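Long-range contacts in protein (lectin) (Hyacinthoides hispanica, PDB 1B2P), which is a mannose-specific bulb lectin that assembles as a tetramer: residues A[30-35]-A[44-49]; A[52-57]-A[82-87]. All coordinates share one frame; numbering follows the deposited sequence.

Contacts 1 and 2 illustrate two levels of a beta-prism II fold: hydrogen bonding within one sheet, and side-chain packing between two. Their centres lie about 17 Å apart, and strand 49-53, next to strand 42-46 in the same sheet, connects them. Leu44 N of contact 1 and Trp52 O of contact 2 are 2.8 Å apart, a probable hydrogen bond, while Phe34 CE1 packs against Trp52 CZ3 at 3.9 Å. The chain from Gln37 to Tyr45, unligated here, carries the QxDxNxVxY signature that binds mannose in related lectins. Contact 1 includes its final tyrosine, and the Thr54 and Thr56 hydroxyls of contact 2 hydrogen-bond Leu42 N and Cys40 O inside it. Both contacts touch the third subunit.

Contact 1: residues A[30-35]-A[44-49]; sequences HVYRFI and LYDNNN
Arg33 and Tyr45 form a hydrogen-bonded pair at the centre of the antiparallel hairpin 30-36/42-46, part of a four-stranded sheet of the beta-prism II fold. Tyr45 N donates to Arg33 O at 2.8 Å, and Arg33 N donates to Tyr45 O at 3.1 Å. Asn47 N continues the pattern to Val31 O, just where the chain enters the type II' turn 46-49.

The tight part of the contact is the buried face carrying Tyr32, Phe34, Leu44 and Asp46. The edge of the Phe34 ring meets Leu44: Phe34 CD1 lies 4.0 Å from Leu44 CB. Asp46 extends beside Tyr32, its carboxylate at the ring edge and the two planes 80° apart. With CG anti to the backbone N (chi1 176°), the carboxylate also reaches the imidazole of His30. Through its syn lone pair, Asp46 OD1 accepts a nearly straight hydrogen bond from His30 ND1, in the imidazole plane and, at 2.5 Å, unusually short as modelled. The other oxygen, OD2, forms a salt bridge with Arg103 and accepts from a water that also bonds Tyr32 OH. Gripped at both oxygens, the carboxylate is probably held in its ionised form.

The other face is the solvent side: Arg33 and Tyr45 are partly exposed and a water enters between the strands. Here Arg33 NH2 reaches over one face of the Tyr45 ring, 3.7 Å from Tyr45 CG, the two planes 23° apart, while Ile35 CG2 touches the ring edge at CE2. Tyr45 OH turns to Gln37, another residue of the probable mannose-binding signature. Toward the exposed Asn48, the turn is tied back by Arg33: NH2 donates to Asn47 O at 3.2 Å, and a water accepts from Arg33 NE at 2.7 Å while donating to both Val31 O and Asn47 O.

Contact 2: residues A[52-57]-A[82-87]; sequences WATNTG and TVWQSP
The tryptophan-rich interior of the beta-prism II fold brings Trp52, on one sheet, against Trp84, on the next. The two indoles come from opposite directions and form an offset edge-to-face pair: the edge of Trp52 points toward the face of Trp84, with six-membered ring centroids 5.8 Å apart and planes at 81°. Their nearest carbons include the two CZ2 atoms, 4.0 Å from each other.

Thr54 covers one face of Trp84 with its methyl. Thr54 CG2 sits 3.7 Å from the centroid of the Trp84 six-membered ring, 19° off the normal, a CH-pi contact, while Ser86 N lies over the opposite face near the rim. Thr56 CG2 lies alongside the base of the indole, 3.8 Å from Trp84 CB. A classic beta bulge at Val83 and Trp84, both opposite Val75, lets these successive residues face segment 52-57 together.

Each threonine turns its methyl to the partner and its hydroxyl elsewhere. With chi1 at 47°, Thr54 sets OG1 between its own N and carbonyl carbon, where it donates to Thr56 OG1 at 2.7 Å and also bonds Leu42 N; Thr56 OG1 in turn bonds the carbonyl of Cys40, which is disulfide-bonded to Cys63.

No hydrogen bond crosses between the segments, which implies that aromatic and methyl packing joins the sheets, while the hydroxyls tie segment 52-57 to Cys40 and Leu42, within the probable mannose-binding sequence.

Contact 1: residues A[30-35]-A[44-49]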
loop_
_atom_site.group_PDB
_atom_site.type_symbol
_atom_site.label_atom_id
_atom_site.label_comp_id
_atom_site.label_asym_id
_atom_site.label_seq_id
_atom_site.Cartn_x
_atom_site.Cartn_y
_atom_site.Cartn_z
ATOM N N HIS A 30 -6.184 14.713 -2.003
ATOM C CA HIS A 30 -4.878 15.400 -2.127
ATOM C C HIS A 30 -3.731 14.376 -1.976
ATOM O O HIS A 30 -3.698 13.661 -0.973
ATOM C CB HIS A 30 -4.709 16.386 -0.973
ATOM C CG HIS A 30 -5.601 17.588 -1.167
ATOM N ND1 HIS A 30 -5.179 18.871 -1.427
ATOM C CD2 HIS A 30 -6.981 17.598 -1.187
ATOM C CE1 HIS A 30 -6.235 19.654 -1.561
ATOM N NE2 HIS A 30 -7.335 18.924 -1.423
ATOM N N VAL A 31 -2.735 14.647 -2.773
ATOM C CA VAL A 31 -1.498 13.859 -2.709
ATOM C C VAL A 31 -0.479 14.783 -2.064
ATOM O O VAL A 31 -0.167 15.827 -2.692
ATOM C CB VAL A 31 -1.151 13.360 -4.097
ATOM C CG1 VAL A 31 0.178 12.625 -4.168
ATOM C CG2 VAL A 31 -2.255 12.410 -4.625
ATOM N N TYR A 32 0.194 14.305 -1.028
ATOM C CA TYR A 32 1.228 15.183 -0.376
ATOM C C TYR A 32 2.526 14.517 -0.780
ATOM O O TYR A 32 2.618 13.309 -0.682
ATOM C CB TYR A 32 1.092 15.178 1.105
ATOM C CG TYR A 32 -0.165 15.833 1.626
ATOM C CD1 TYR A 32 -0.839 16.808 0.884
ATOM C CD2 TYR A 32 -0.587 15.489 2.887
ATOM C CE1 TYR A 32 -1.997 17.332 1.453
ATOM C CE2 TYR A 32 -1.731 16.084 3.482
ATOM C CZ TYR A 32 -2.395 16.986 2.697
ATOM O OH TYR A 32 -3.515 17.617 3.260
ATOM N N ARG A 33 3.470 15.263 -1.397
ATOM C CA ARG A 33 4.712 14.612 -1.802
ATOM C C ARG A 33 5.821 15.470 -1.271
ATOM O O ARG A 33 5.862 16.694 -1.410
ATOM C CB ARG A 33 4.878 14.588 -3.349
ATOM C CG ARG A 33 3.970 13.553 -4.008
ATOM C CD ARG A 33 4.273 13.658 -5.571
ATOM N NE ARG A 33 3.772 14.997 -5.992
ATOM C CZ ARG A 33 4.247 15.787 -6.957
ATOM N NH1 ARG A 33 5.302 15.340 -7.654
ATOM N NH2 ARG A 33 3.720 16.993 -7.237
ATOM N N PHE A 34 6.847 14.817 -0.703
ATOM C CA PHE A 34 8.001 15.581 -0.202
ATOM C C PHE A 34 9.126 15.028 -1.057
ATOM O O PHE A 34 9.545 13.883 -0.940
ATOM C CB PHE A 34 8.318 15.165 1.244
ATOM C CG PHE A 34 9.336 15.978 2.000
ATOM C CD1 PHE A 34 9.213 17.383 2.106
ATOM C CD2 PHE A 34 10.397 15.324 2.582
ATOM C CE1 PHE A 34 10.165 18.033 2.846
ATOM C CE2 PHE A 34 11.378 16.019 3.315
ATOM C CZ PHE A 34 11.238 17.364 3.439
ATOM N N ILE A 35 9.616 15.834 -2.065
ATOM C CA ILE A 35 10.466 15.273 -3.103
ATOM C C ILE A 35 11.846 16.000 -3.222
ATOM O O ILE A 35 11.887 17.175 -3.098
ATOM C CB ILE A 35 9.727 15.364 -4.455
ATOM C CG1 ILE A 35 10.577 14.889 -5.643
ATOM C CG2 ILE A 35 9.096 16.748 -4.670
ATOM C CD1 ILE A 35 9.646 14.521 -6.793
ATOM N N LEU A 44 7.909 20.339 -0.575
ATOM C CA LEU A 44 6.631 19.658 -0.184
ATOM C C LEU A 44 5.504 20.230 -1.088
ATOM O O LEU A 44 5.324 21.436 -1.126
ATOM C CB LEU A 44 6.325 20.016 1.239
ATOM C CG LEU A 44 4.975 19.506 1.827
ATOM C CD1 LEU A 44 5.039 17.969 1.900
ATOM C CD2 LEU A 44 4.849 20.124 3.202
ATOM N N TYR A 45 4.868 19.336 -1.792
ATOM C CA TYR A 45 3.771 19.666 -2.688
ATOM C C TYR A 45 2.447 19.181 -2.061
ATOM O O TYR A 45 2.361 18.168 -1.408
ATOM C CB TYR A 45 3.871 18.941 -3.986
ATOM C CG TYR A 45 4.930 19.582 -4.887
ATOM C CD1 TYR A 45 4.605 20.695 -5.673
ATOM C CD2 TYR A 45 6.212 19.077 -4.917
ATOM C CE1 TYR A 45 5.615 21.189 -6.508
ATOM C CE2 TYR A 45 7.257 19.566 -5.716
ATOM C CZ TYR A 45 6.849 20.653 -6.528
ATOM O OH TYR A 45 7.823 21.252 -7.280
ATOM N N ASP A 46 1.415 20.027 -2.252
ATOM C CA ASP A 46 0.024 19.521 -1.993
ATOM C C ASP A 46 -0.557 19.407 -3.358
ATOM O O ASP A 46 -0.726 20.487 -4.001
ATOM C CB ASP A 46 -0.686 20.527 -1.080
ATOM C CG ASP A 46 -2.173 20.179 -0.795
ATOM O OD1 ASP A 46 -2.696 19.397 -1.563
ATOM O OD2 ASP A 46 -2.589 20.745 0.222
ATOM N N ASN A 47 -0.798 18.282 -3.955
ATOM C CA ASN A 47 -1.085 18.184 -5.384
ATOM C C ASN A 47 0.017 18.792 -6.218
ATOM O O ASN A 47 1.183 18.463 -5.991
ATOM C CB ASN A 47 -2.503 18.743 -5.630
ATOM C CG ASN A 47 -3.570 17.808 -5.079
ATOM O OD1 ASN A 47 -4.665 18.336 -4.850
ATOM N ND2 ASN A 47 -3.315 16.530 -4.998
ATOM N N ASN A 48 -0.353 19.753 -7.128
ATOM C CA ASN A 48 0.764 20.327 -7.856
ATOM C C ASN A 48 1.213 21.646 -7.261
ATOM O O ASN A 48 2.035 22.255 -7.955
ATOM C CB ASN A 48 0.429 20.449 -9.344
ATOM C CG ASN A 48 0.325 19.055 -9.963
ATOM O OD1 ASN A 48 -0.811 18.803 -10.349
ATOM N ND2 ASN A 48 1.342 18.221 -10.020
ATOM N N ASN A 49 0.825 22.068 -6.087
ATOM C CA ASN A 49 1.161 23.371 -5.537
ATOM C C ASN A 49 2.312 23.198 -4.555
ATOM O O ASN A 49 2.173 22.488 -3.488
ATOM C CB ASN A 49 -0.098 23.868 -4.817
ATOM C CG ASN A 49 -1.173 24.140 -5.885
ATOM O OD1 ASN A 49 -0.881 24.727 -6.961
ATOM N ND2 ASN A 49 -2.386 23.622 -5.618
HETATM O O HOH W 1 1.835 16.220 -4.601
HETATM O O HOH W 2 -4.457 19.814 1.747
#

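Contact 2: residues A[52-57]-A[82-87]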
loop_
_atom_site.group_PDB
_atom_site.type_symbol
_atom_site.label_atom_id
_atom_site.label_comp_id
_atom_site.label_asym_id
_atom_site.label_seq_id
_atom_site.Cartn_x
_atom_site.Cartn_y
_atom_site.Cartn_z
ATOM N N TRP A 52 6.148 24.267 0.618
ATOM C CA TRP A 52 7.319 24.591 1.376
ATOM C C TRP A 52 8.534 24.063 0.612
ATOM O O TRP A 52 8.396 23.064 -0.107
ATOM C CB TRP A 52 7.262 23.762 2.739
ATOM C CG TRP A 52 8.433 23.984 3.640
ATOM C CD1 TRP A 52 8.634 24.890 4.634
ATOM C CD2 TRP A 52 9.678 23.214 3.677
ATOM N NE1 TRP A 52 9.883 24.810 5.274
ATOM C CE2 TRP A 52 10.483 23.746 4.648
ATOM C CE3 TRP A 52 10.109 22.179 2.888
ATOM C CZ2 TRP A 52 11.802 23.281 4.915
ATOM C CZ3 TRP A 52 11.413 21.667 3.140
ATOM C CH2 TRP A 52 12.230 22.256 4.135
ATOM N N ALA A 53 9.686 24.762 0.792
ATOM C CA ALA A 53 10.870 24.229 0.116
ATOM C C ALA A 53 12.138 24.669 0.842
ATOM O O ALA A 53 12.051 25.657 1.592
ATOM C CB ALA A 53 10.961 24.769 -1.327
ATOM N N THR A 54 13.259 23.958 0.542
ATOM C CA THR A 54 14.513 24.435 1.102
ATOM C C THR A 54 15.060 25.643 0.236
ATOM O O THR A 54 15.873 26.347 0.855
ATOM C CB THR A 54 15.598 23.304 0.923
ATOM O OG1 THR A 54 15.601 22.769 -0.353
ATOM C CG2 THR A 54 15.186 22.126 1.897
ATOM N N ASN A 55 14.437 25.877 -0.865
ATOM C CA ASN A 55 14.865 27.013 -1.732
ATOM C C ASN A 55 16.312 26.874 -2.151
ATOM O O ASN A 55 17.082 27.865 -2.106
ATOM C CB ASN A 55 14.692 28.331 -0.933
ATOM C CG ASN A 55 13.202 28.583 -0.706
ATOM O OD1 ASN A 55 12.841 28.985 0.433
ATOM N ND2 ASN A 55 12.478 28.375 -1.780
ATOM N N THR A 56 16.678 25.674 -2.590
ATOM C CA THR A 56 18.050 25.373 -2.927
ATOM C C THR A 56 18.130 25.071 -4.408
ATOM O O THR A 56 19.064 24.360 -4.855
ATOM C CB THR A 56 18.659 24.276 -2.008
ATOM O OG1 THR A 56 17.696 23.165 -1.984
ATOM C CG2 THR A 56 18.943 24.867 -0.685
ATOM N N GLY A 57 17.086 25.364 -5.233
ATOM C CA GLY A 57 17.118 24.979 -6.644
ATOM C C GLY A 57 18.326 25.688 -7.392
ATOM O O GLY A 57 18.658 26.786 -6.974
ATOM N N THR A 82 27.253 20.570 1.462
ATOM C CA THR A 82 25.912 20.659 2.096
ATOM C C THR A 82 25.352 22.029 1.707
ATOM O O THR A 82 25.900 23.096 1.994
ATOM C CB THR A 82 26.048 20.561 3.618
ATOM O OG1 THR A 82 26.576 19.231 3.869
ATOM C CG2 THR A 82 24.723 20.763 4.344
ATOM N N VAL A 83 24.161 22.073 1.111
ATOM C CA VAL A 83 23.570 23.294 0.700
ATOM C C VAL A 83 22.387 23.758 1.527
ATOM O O VAL A 83 21.958 24.895 1.561
ATOM C CB VAL A 83 23.123 23.278 -0.750
ATOM C CG1 VAL A 83 24.318 23.128 -1.706
ATOM C CG2 VAL A 83 22.101 22.159 -1.082
ATOM N N TRP A 84 21.991 22.845 2.534
ATOM C CA TRP A 84 20.903 23.267 3.382
ATOM C C TRP A 84 20.878 22.326 4.643
ATOM O O TRP A 84 21.191 21.202 4.339
ATOM C CB TRP A 84 19.514 23.173 2.712
ATOM C CG TRP A 84 18.376 23.674 3.543
ATOM C CD1 TRP A 84 17.853 24.968 3.603
ATOM C CD2 TRP A 84 17.535 22.893 4.448
ATOM N NE1 TRP A 84 16.825 24.980 4.507
ATOM C CE2 TRP A 84 16.599 23.752 5.039
ATOM C CE3 TRP A 84 17.545 21.516 4.709
ATOM C CZ2 TRP A 84 15.638 23.311 5.962
ATOM C CZ3 TRP A 84 16.576 21.081 5.645
ATOM C CH2 TRP A 84 15.640 21.960 6.234
ATOM N N GLN A 85 20.569 22.889 5.771
ATOM C CA GLN A 85 20.349 21.952 6.915
ATOM C C GLN A 85 19.261 22.495 7.762
ATOM O O GLN A 85 19.136 23.739 7.917
ATOM C CB GLN A 85 21.683 21.805 7.666
ATOM C CG GLN A 85 22.226 23.087 8.268
ATOM C CD GLN A 85 23.653 22.757 8.769
ATOM O OE1 GLN A 85 24.536 22.336 8.018
ATOM N NE2 GLN A 85 23.798 22.881 10.074
ATOM N N SER A 86 18.540 21.579 8.419
ATOM C CA SER A 86 17.513 22.130 9.349
ATOM C C SER A 86 18.302 22.693 10.479
ATOM O O SER A 86 19.374 22.395 10.963
ATOM C CB SER A 86 16.523 20.957 9.706
ATOM O OG SER A 86 17.285 19.901 10.324
ATOM N N PRO A 87 17.641 23.605 11.279
ATOM C CA PRO A 87 18.350 24.462 12.188
ATOM C C PRO A 87 18.498 23.975 13.564
ATOM O O PRO A 87 19.028 24.751 14.389
ATOM C CB PRO A 87 17.365 25.684 12.213
ATOM C CG PRO A 87 16.014 25.130 11.972
ATOM C CD PRO A 87 16.241 24.043 10.954
#